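Local atomic coordinates of geranyltranstransferase (Legionella pneumophila subsp. pneumophila, PDB entry 3LOM), a protein that probably catalyses magnesium-dependent chain elongation of isoprenoid diphosphates, as farnesyl and geranylgeranyl diphosphate synthases do. Residues Ile56-Ala61 and Gly70-Ile75; Asp63-Asp68 and Met199-Gln204; Val130-Leu135 and Ala146-Leu151. All coordinates share one frame; numbering follows the deposited sequence.

Contact 1 of 3, residues Ile56-Ala61 and Gly70-Ile75; sequences ILVYLA and GVLDII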
loop_
_atom_site.group_PDB
_atom_site.type_symbol
_atom_site.label_atom_id
_atom_site.label_comp_id
_atom_site.label_asym_id
_atom_site.label_seq_id
_atom_site.Cartn_x
_atom_site.Cartn_y
_atom_site.Cartn_z
ATOM N N ILE A 56 -15.782 -0.873 14.300
ATOM C CA ILE A 56 -16.657 -0.550 15.423
ATOM C C ILE A 56 -16.081 0.586 16.276
ATOM O O ILE A 56 -16.797 1.533 16.617
ATOM C CB ILE A 56 -16.935 -1.793 16.307
ATOM C CG1 ILE A 56 -17.552 -2.921 15.469
ATOM C CG2 ILE A 56 -17.859 -1.432 17.474
ATOM C CD1 ILE A 56 -17.507 -4.298 16.132
ATOM N N LEU A 57 -14.786 0.495 16.585
ATOM C CA LEU A 57 -14.084 1.527 17.355
ATOM C C LEU A 57 -14.118 2.868 16.646
ATOM O O LEU A 57 -14.338 3.888 17.284
ATOM C CB LEU A 57 -12.635 1.120 17.641
ATOM C CG LEU A 57 -12.420 -0.068 18.578
ATOM C CD1 LEU A 57 -10.991 -0.584 18.455
ATOM C CD2 LEU A 57 -12.769 0.276 20.024
ATOM N N VAL A 58 -13.921 2.849 15.327
ATOM C CA VAL A 58 -14.124 4.026 14.475
ATOM C C VAL A 58 -15.533 4.624 14.606
ATOM O O VAL A 58 -15.682 5.842 14.741
ATOM C CB VAL A 58 -13.809 3.692 12.996
ATOM C CG1 VAL A 58 -14.313 4.770 12.039
ATOM C CG2 VAL A 58 -12.335 3.513 12.832
ATOM N N TYR A 59 -16.552 3.765 14.587
ATOM C CA TYR A 59 -17.942 4.214 14.696
ATOM C C TYR A 59 -18.247 4.800 16.064
ATOM O O TYR A 59 -18.856 5.858 16.160
ATOM C CB TYR A 59 -18.923 3.078 14.382
ATOM C CG TYR A 59 -19.047 2.769 12.903
ATOM C CD1 TYR A 59 -19.356 3.775 11.986
ATOM C CD2 TYR A 59 -18.879 1.470 12.423
ATOM C CE1 TYR A 59 -19.475 3.500 10.629
ATOM C CE2 TYR A 59 -18.996 1.186 11.066
ATOM C CZ TYR A 59 -19.296 2.206 10.178
ATOM O OH TYR A 59 -19.417 1.934 8.836
ATOM N N LEU A 60 -17.796 4.115 17.111
ATOM C CA LEU A 60 -18.067 4.518 18.489
ATOM C C LEU A 60 -17.295 5.762 18.933
ATOM O O LEU A 60 -17.842 6.609 19.645
ATOM C CB LEU A 60 -17.818 3.353 19.444
ATOM C CG LEU A 60 -18.825 2.210 19.328
ATOM C CD1 LEU A 60 -18.571 1.156 20.389
ATOM C CD2 LEU A 60 -20.243 2.742 19.436
ATOM N N ALA A 61 -16.039 5.869 18.502
ATOM C CA ALA A 61 -15.226 7.053 18.765
ATOM C C ALA A 61 -15.704 8.234 17.936
ATOM O O ALA A 61 -15.628 9.382 18.381
ATOM C CB ALA A 61 -13.753 6.776 18.488
ATOM N N GLY A 70 -21.334 9.059 7.387
ATOM C CA GLY A 70 -20.835 8.820 6.032
ATOM C C GLY A 70 -19.317 8.795 5.981
ATOM O O GLY A 70 -18.728 7.897 5.370
ATOM N N VAL A 71 -18.696 9.781 6.635
ATOM C CA VAL A 71 -17.235 9.855 6.831
ATOM C C VAL A 71 -16.707 8.619 7.583
ATOM O O VAL A 71 -15.695 8.019 7.190
ATOM C CB VAL A 71 -16.827 11.177 7.565
ATOM C CG1 VAL A 71 -15.332 11.201 7.936
ATOM C CG2 VAL A 71 -17.183 12.400 6.717
ATOM N N LEU A 72 -17.423 8.238 8.639
ATOM C CA LEU A 72 -17.094 7.073 9.451
ATOM C C LEU A 72 -17.073 5.755 8.679
ATOM O O LEU A 72 -16.197 4.924 8.915
ATOM C CB LEU A 72 -18.045 6.973 10.647
ATOM C CG LEU A 72 -17.839 8.053 11.714
ATOM C CD1 LEU A 72 -18.827 7.892 12.861
ATOM C CD2 LEU A 72 -16.401 8.004 12.221
ATOM N N ASP A 73 -18.028 5.581 7.762
ATOM C CA ASP A 73 -18.076 4.417 6.867
ATOM C C ASP A 73 -16.777 4.252 6.092
ATOM O O ASP A 73 -16.230 3.148 6.015
ATOM C CB ASP A 73 -19.229 4.545 5.861
ATOM C CG ASP A 73 -20.596 4.433 6.507
ATOM O OD1 ASP A 73 -20.755 3.634 7.455
ATOM O OD2 ASP A 73 -21.520 5.143 6.053
ATOM N N ILE A 74 -16.305 5.365 5.537
ATOM C CA ILE A 74 -15.108 5.419 4.704
ATOM C C ILE A 74 -13.851 5.097 5.507
ATOM O O ILE A 74 -13.043 4.259 5.082
ATOM C CB ILE A 74 -14.966 6.804 4.032
ATOM C CG1 ILE A 74 -16.207 7.103 3.185
ATOM C CG2 ILE A 74 -13.700 6.878 3.185
ATOM C CD1 ILE A 74 -16.471 8.579 2.962
ATOM N N ILE A 75 -13.708 5.747 6.666
ATOM C CA ILE A 75 -12.537 5.565 7.535
ATOM C C ILE A 75 -12.427 4.122 8.016
ATOM O O ILE A 75 -11.348 3.524 7.940
ATOM C CB ILE A 75 -12.515 6.566 8.737
ATOM C CG1 ILE A 75 -12.426 8.012 8.228
ATOM C CG2 ILE A 75 -11.340 6.256 9.688
ATOM C CD1 ILE A 75 -12.452 9.082 9.318
HETATM O O HOH W 1 -17.655 0.778 7.244
#
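Y59 carries the polar part of this antiparallel helix pair, meeting L72 and D73. With chi1 at -76°, CG lies anti to the carbonyl carbon, and from CB the ring stands out from helix 53-64 and reaches across to helix 69-91. CD1 is the first ring atom to meet the partner, 3.7 Å from CB of L72, which approaches the ring obliquely. CE1 follows, close to the same methylene and to the carboxylate of D73. At the tip, Y59 OH donates to D73 OD1 at 2.6 Å, using the anti lone pair of that oxygen; OD1 lies near the plane of the ring, whereas the carboxylate as a whole is turned 73° from it. A water bonds the same hydroxyl and also D73 O, so the phenol is tied to both side chain and backbone of one residue. Tyrosine suits a place that needs a flat apolar flank and a polar end.

Beside it, V58 and L72 lie alongside each other, pointing opposite ways, with V58 CG1 3.9 Å from L72 CD2. V58 CG1 also meets I75 CG2 at 4.1 Å, so this one methyl touches L72 and I75, which lie on successive turns of helix 69-91.

The segment axes approach to 9.2 Å at 155°, as in a helical hairpin. Helix 5-28 lies against the polar side: R19 forms a salt bridge with D73 OD1, and Y16 and Y59 stack their rings. Helix 289-303 packs on I56 and L60, while helix 113-135 reaches V71 and I74.

Contact 2 of 3, residues Asp63-Asp68 and Met199-Gln204; sequences DLIDVD and MVLAAQ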
loop_
_atom_site.group_PDB
_atom_site.type_symbol
_atom_site.label_atom_id
_atom_site.label_comp_id
_atom_site.label_asym_id
_atom_site.label_seq_id
_atom_site.Cartn_x
_atom_site.Cartn_y
_atom_site.Cartn_z
ATOM N N ASP A 63 -18.827 8.771 17.018
ATOM C CA ASP A 63 -20.056 9.217 17.669
ATOM C C ASP A 63 -19.775 10.166 18.821
ATOM O O ASP A 63 -20.485 11.158 18.992
ATOM C CB ASP A 63 -20.853 8.020 18.191
ATOM C CG ASP A 63 -21.892 7.529 17.202
ATOM O OD1 ASP A 63 -21.884 7.976 16.033
ATOM O OD2 ASP A 63 -22.725 6.688 17.603
ATOM N N LEU A 64 -18.734 9.853 19.594
ATOM C CA LEU A 64 -18.347 10.631 20.773
ATOM C C LEU A 64 -18.031 12.086 20.453
ATOM O O LEU A 64 -18.370 12.978 21.230
ATOM C CB LEU A 64 -17.162 9.976 21.482
ATOM C CG LEU A 64 -17.468 8.693 22.258
ATOM C CD1 LEU A 64 -16.187 7.975 22.654
ATOM C CD2 LEU A 64 -18.313 8.993 23.474
ATOM N N ILE A 65 -17.403 12.320 19.304
ATOM C CA ILE A 65 -17.166 13.686 18.834
ATOM C C ILE A 65 -18.082 14.079 17.666
ATOM O O ILE A 65 -17.795 15.034 16.930
ATOM C CB ILE A 65 -15.659 13.966 18.527
ATOM C CG1 ILE A 65 -15.130 13.081 17.388
ATOM C CG2 ILE A 65 -14.828 13.799 19.796
ATOM C CD1 ILE A 65 -13.762 13.495 16.885
ATOM N N ASP A 66 -19.181 13.334 17.521
ATOM C CA ASP A 66 -20.291 13.651 16.601
ATOM C C ASP A 66 -19.903 13.936 15.139
ATOM O O ASP A 66 -20.429 14.868 14.521
ATOM C CB ASP A 66 -21.149 14.798 17.165
ATOM C CG ASP A 66 -21.698 14.496 18.547
ATOM O OD1 ASP A 66 -21.486 15.324 19.454
ATOM O OD2 ASP A 66 -22.333 13.433 18.731
ATOM N N VAL A 67 -18.988 13.143 14.590
ATOM C CA VAL A 67 -18.620 13.300 13.181
ATOM C C VAL A 67 -19.597 12.514 12.288
ATOM O O VAL A 67 -20.212 11.539 12.738
ATOM C CB VAL A 67 -17.109 12.975 12.918
ATOM C CG1 VAL A 67 -16.822 11.507 13.089
ATOM C CG2 VAL A 67 -16.655 13.479 11.545
ATOM N N ASP A 68 -19.759 12.982 11.049
ATOM C CA ASP A 68 -20.707 12.418 10.087
ATOM C C ASP A 68 -20.496 10.920 9.885
ATOM O O ASP A 68 -19.360 10.461 9.727
ATOM C CB ASP A 68 -20.605 13.160 8.750
ATOM C CG ASP A 68 -21.679 12.741 7.764
ATOM O OD1 ASP A 68 -21.323 12.329 6.639
ATOM O OD2 ASP A 68 -22.875 12.818 8.113
ATOM N N MET A 199 -7.510 8.885 13.199
ATOM C CA MET A 199 -8.162 9.244 11.926
ATOM C C MET A 199 -9.511 9.938 12.174
ATOM O O MET A 199 -9.875 10.865 11.451
ATOM C CB MET A 199 -8.327 8.028 11.003
ATOM C CG MET A 199 -7.072 7.660 10.206
ATOM S SD MET A 199 -7.214 6.196 9.144
ATOM C CE MET A 199 -7.492 5.033 10.379
ATOM N N VAL A 200 -10.222 9.486 13.210
ATOM C CA VAL A 200 -11.468 10.103 13.666
ATOM C C VAL A 200 -11.224 11.541 14.157
ATOM O O VAL A 200 -11.999 12.450 13.840
ATOM C CB VAL A 200 -12.179 9.194 14.733
ATOM C CG1 VAL A 200 -13.050 9.990 15.695
ATOM C CG2 VAL A 200 -13.015 8.116 14.047
ATOM N N LEU A 201 -10.123 11.744 14.886
ATOM C CA LEU A 201 -9.735 13.067 15.398
ATOM C C LEU A 201 -9.338 14.056 14.304
ATOM O O LEU A 201 -9.578 15.256 14.436
ATOM C CB LEU A 201 -8.605 12.946 16.423
ATOM C CG LEU A 201 -9.021 12.483 17.822
ATOM C CD1 LEU A 201 -7.808 12.009 18.604
ATOM C CD2 LEU A 201 -9.780 13.576 18.587
ATOM N N ALA A 202 -8.753 13.550 13.222
ATOM C CA ALA A 202 -8.326 14.401 12.113
ATOM C C ALA A 202 -9.490 14.871 11.226
ATOM O O ALA A 202 -9.282 15.627 10.273
ATOM C CB ALA A 202 -7.248 13.702 11.287
ATOM N N ALA A 203 -10.706 14.430 11.550
ATOM C CA ALA A 203 -11.919 14.894 10.871
ATOM C C ALA A 203 -12.392 16.271 11.354
ATOM O O ALA A 203 -13.153 16.945 10.654
ATOM C CB ALA A 203 -13.030 13.880 11.020
ATOM N N GLN A 204 -11.944 16.686 12.541
ATOM C CA GLN A 204 -12.352 17.975 13.116
ATOM C C GLN A 204 -11.214 18.996 13.128
ATOM O O GLN A 204 -10.038 18.635 13.221
ATOM C CB GLN A 204 -12.914 17.809 14.534
ATOM C CG GLN A 204 -13.670 16.513 14.803
ATOM C CD GLN A 204 -15.092 16.510 14.269
ATOM O OE1 GLN A 204 -15.322 16.378 13.065
ATOM N NE2 GLN A 204 -16.059 16.627 15.172
#
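The backbone on both sides is leaving a helix, with I65 nearest L201 and V67 nearest A203, their CA atoms 8.2 Å and 7.3 Å apart respectively. Helix 53-64 ends in a Schellman motif whose C-prime residue, D66, has positive phi; the opposing chain folds into a type I beta turn from L201 to Q204.

I65 sends its long branch across the contact. With chi1 at 63°, its CG1 is tucked over the backbone, flanked by N and C, and the extended chi2 carries CD1 between V200 and Q204. There I65 CD1 meets V200 CG1 at 3.8 Å and Q204 CG at 3.7 Å, with CD2 of L201 farther off. Isoleucine suits the place because this slender arm can enter where a helix end and a turn come together.

V67 is shorter and fills the next position: its CG2 touches A203 CB at 3.7 Å, the small alanine letting the loop and the turn come close. V67 CG2 also lies 3.5 Å from Q204 OE1, a van der Waals contact between a methyl and the amide oxygen. Q204 is bent at chi2 (-79°), which turns the amide toward I65 O and V67 while CG rests against I65 CD1. Its amide nitrogen NE2 comes 2.9 Å from I65 O, but at an angle too poor for a hydrogen bond. Glutamine thus offers methylenes to I65 while its polar end stays beside the loop.

L72 of helix 69-91 packs on both V67 and V200. Helix 209-236 adds I211 against I65, and K287, just before helix 289-303, forms a salt bridge with D66 and a hydrogen bond to L64 O at the end of helix 53-64.

Contact 3 of 3, residues Val130-Leu135 and Ala146-Leu151; sequences VLLMRL and AITQVL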
loop_
_atom_site.group_PDB
_atom_site.type_symbol
_atom_site.label_atom_id
_atom_site.label_comp_id
_atom_site.label_asym_id
_atom_site.label_seq_id
_atom_site.Cartn_x
_atom_site.Cartn_y
_atom_site.Cartn_z
ATOM N N VAL A 130 -9.924 4.532 -1.518
ATOM C CA VAL A 130 -11.185 4.791 -0.827
ATOM C C VAL A 130 -11.141 6.076 0.013
ATOM O O VAL A 130 -12.087 6.871 -0.024
ATOM C CB VAL A 130 -11.591 3.574 0.046
ATOM C CG1 VAL A 130 -12.806 3.877 0.920
ATOM C CG2 VAL A 130 -11.872 2.378 -0.840
ATOM N N LEU A 131 -10.046 6.281 0.749
ATOM C CA LEU A 131 -9.871 7.501 1.538
ATOM C C LEU A 131 -9.857 8.726 0.643
ATOM O O LEU A 131 -10.619 9.655 0.863
ATOM C CB LEU A 131 -8.596 7.461 2.380
ATOM C CG LEU A 131 -8.573 6.563 3.616
ATOM C CD1 LEU A 131 -7.158 6.466 4.153
ATOM C CD2 LEU A 131 -9.535 7.021 4.698
ATOM N N LEU A 132 -9.019 8.702 -0.388
ATOM C CA LEU A 132 -8.866 9.846 -1.278
ATOM C C LEU A 132 -10.087 10.232 -2.124
ATOM O O LEU A 132 -10.417 11.417 -2.182
ATOM C CB LEU A 132 -7.648 9.674 -2.178
ATOM C CG LEU A 132 -6.271 9.570 -1.519
ATOM C CD1 LEU A 132 -5.244 9.474 -2.618
ATOM C CD2 LEU A 132 -5.969 10.733 -0.562
ATOM N N MET A 133 -10.752 9.268 -2.771
ATOM C CA MET A 133 -11.889 9.587 -3.647
ATOM C C MET A 133 -13.203 9.856 -2.891
ATOM O O MET A 133 -13.973 10.738 -3.274
ATOM C CB MET A 133 -12.063 8.554 -4.784
ATOM C CG MET A 133 -12.532 7.151 -4.381
ATOM S SD MET A 133 -12.504 5.944 -5.733
ATOM C CE MET A 133 -13.003 4.463 -4.844
ATOM N N ARG A 134 -13.446 9.100 -1.817
ATOM C CA ARG A 134 -14.714 9.197 -1.077
ATOM C C ARG A 134 -14.786 10.306 -0.021
ATOM O O ARG A 134 -15.875 10.817 0.251
ATOM C CB ARG A 134 -15.110 7.849 -0.454
ATOM C CG ARG A 134 -15.289 6.706 -1.449
ATOM C CD ARG A 134 -16.543 6.879 -2.297
ATOM N NE ARG A 134 -16.650 5.861 -3.338
ATOM C CZ ARG A 134 -17.249 4.682 -3.186
ATOM N NH1 ARG A 134 -17.803 4.349 -2.023
ATOM N NH2 ARG A 134 -17.291 3.828 -4.199
ATOM N N LEU A 135 -13.649 10.671 0.575
ATOM C CA LEU A 135 -13.622 11.756 1.571
ATOM C C LEU A 135 -13.613 13.152 0.948
ATOM O O LEU A 135 -14.071 14.108 1.574
ATOM C CB LEU A 135 -12.431 11.622 2.532
ATOM C CG LEU A 135 -12.407 10.520 3.595
ATOM C CD1 LEU A 135 -11.069 10.534 4.314
ATOM C CD2 LEU A 135 -13.547 10.652 4.588
ATOM N N ALA A 146 -4.295 14.568 5.948
ATOM C CA ALA A 146 -3.894 14.228 7.320
ATOM C C ALA A 146 -4.473 12.906 7.818
ATOM O O ALA A 146 -3.809 12.198 8.574
ATOM C CB ALA A 146 -4.226 15.368 8.295
ATOM N N ILE A 147 -5.699 12.587 7.394
ATOM C CA ILE A 147 -6.358 11.308 7.705
ATOM C C ILE A 147 -5.589 10.133 7.083
ATOM O O ILE A 147 -5.361 9.103 7.734
ATOM C CB ILE A 147 -7.851 11.308 7.242
ATOM C CG1 ILE A 147 -8.712 12.108 8.223
ATOM C CG2 ILE A 147 -8.416 9.878 7.099
ATOM C CD1 ILE A 147 -10.007 12.614 7.637
ATOM N N THR A 148 -5.166 10.313 5.835
ATOM C CA THR A 148 -4.463 9.270 5.089
ATOM C C THR A 148 -3.033 9.108 5.621
ATOM O O THR A 148 -2.496 7.992 5.639
ATOM C CB THR A 148 -4.483 9.559 3.569
ATOM O OG1 THR A 148 -5.794 9.983 3.180
ATOM C CG2 THR A 148 -4.107 8.316 2.763
ATOM N N GLN A 149 -2.448 10.221 6.073
ATOM C CA GLN A 149 -1.143 10.244 6.749
ATOM C C GLN A 149 -1.124 9.334 7.969
ATOM O O GLN A 149 -0.206 8.530 8.127
ATOM C CB GLN A 149 -0.791 11.673 7.175
ATOM C CG GLN A 149 0.695 11.936 7.388
ATOM C CD GLN A 149 1.355 12.586 6.184
ATOM O OE1 GLN A 149 2.067 11.927 5.424
ATOM N NE2 GLN A 149 1.120 13.883 6.004
ATOM N N VAL A 150 -2.145 9.450 8.814
ATOM C CA VAL A 150 -2.271 8.614 10.012
ATOM C C VAL A 150 -2.200 7.099 9.720
ATOM O O VAL A 150 -1.454 6.378 10.388
ATOM C CB VAL A 150 -3.558 8.955 10.800
ATOM C CG1 VAL A 150 -3.739 8.011 11.983
ATOM C CG2 VAL A 150 -3.535 10.412 11.282
ATOM N N LEU A 151 -2.952 6.639 8.715
ATOM C CA LEU A 151 -3.024 5.216 8.364
ATOM C C LEU A 151 -1.714 4.702 7.787
ATOM O O LEU A 151 -1.238 3.628 8.142
ATOM C CB LEU A 151 -4.155 4.962 7.352
ATOM C CG LEU A 151 -4.461 3.518 6.923
ATOM C CD1 LEU A 151 -4.957 2.666 8.087
ATOM C CD2 LEU A 151 -5.491 3.516 5.812
#
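I147 makes the first contact of segment 146-151 with segment 130-135. Its CG2, anti to the backbone N, sits 3.9 Å from both L131 CD2 and L135 CD1, and the side chains of I147 and L135 reach toward each other tip to tip. A beta-branched residue is apt here, since one methyl can serve two leucines a turn apart.

T148 comes next, its CA the nearest to that of L131. Its CG2 packs on L131 CD1 at 3.8 Å, while OG1 lies close to L132 CD2 and is hydrogen-bonded to V144 O, one turn back on the same helix. Threonine can sit in a buried, mostly apolar seam with its hydroxyl satisfied.

The segments run antiparallel at 161°, their axes 10.2 Å apart at closest approach, as neighbours in the all-helical fold of the polyprenyl synthetase family. L132 and Q149 of the second subunit pack on L132, M133, T148 and Q149 of this one, so the pair forms part of the dimer interface.

One turn on from I147, L151 has CG anti to its backbone N (chi1 -176°), which brings CD2 to 3.8 Å from L131 CD1. L151 also touches T82 of helix 69-91 and M199 of helix 178-201.

In the fold
The three contacts lie within one helical bundle. Contacts 1 and 2 are neighbours, their centres about 8 Å apart, and share helix 53-64; contact 3 is centred about 13 Å from contact 1 and 14 Å from contact 2. Segment 63-68 lies between the two segments of contact 1, so contacts 1 and 2 cross along the chain; contact 1 closes before contact 3 opens, and contact 2 encloses contact 3. Helix 69-91 links contacts 1 and 3 through V71 and I74, which pack on segment 130-135. M199 touches I75 as well as I147, V150 and L151. Local hairpin contacts and one long-range closure thus merge into packing that extends to the subunit interface.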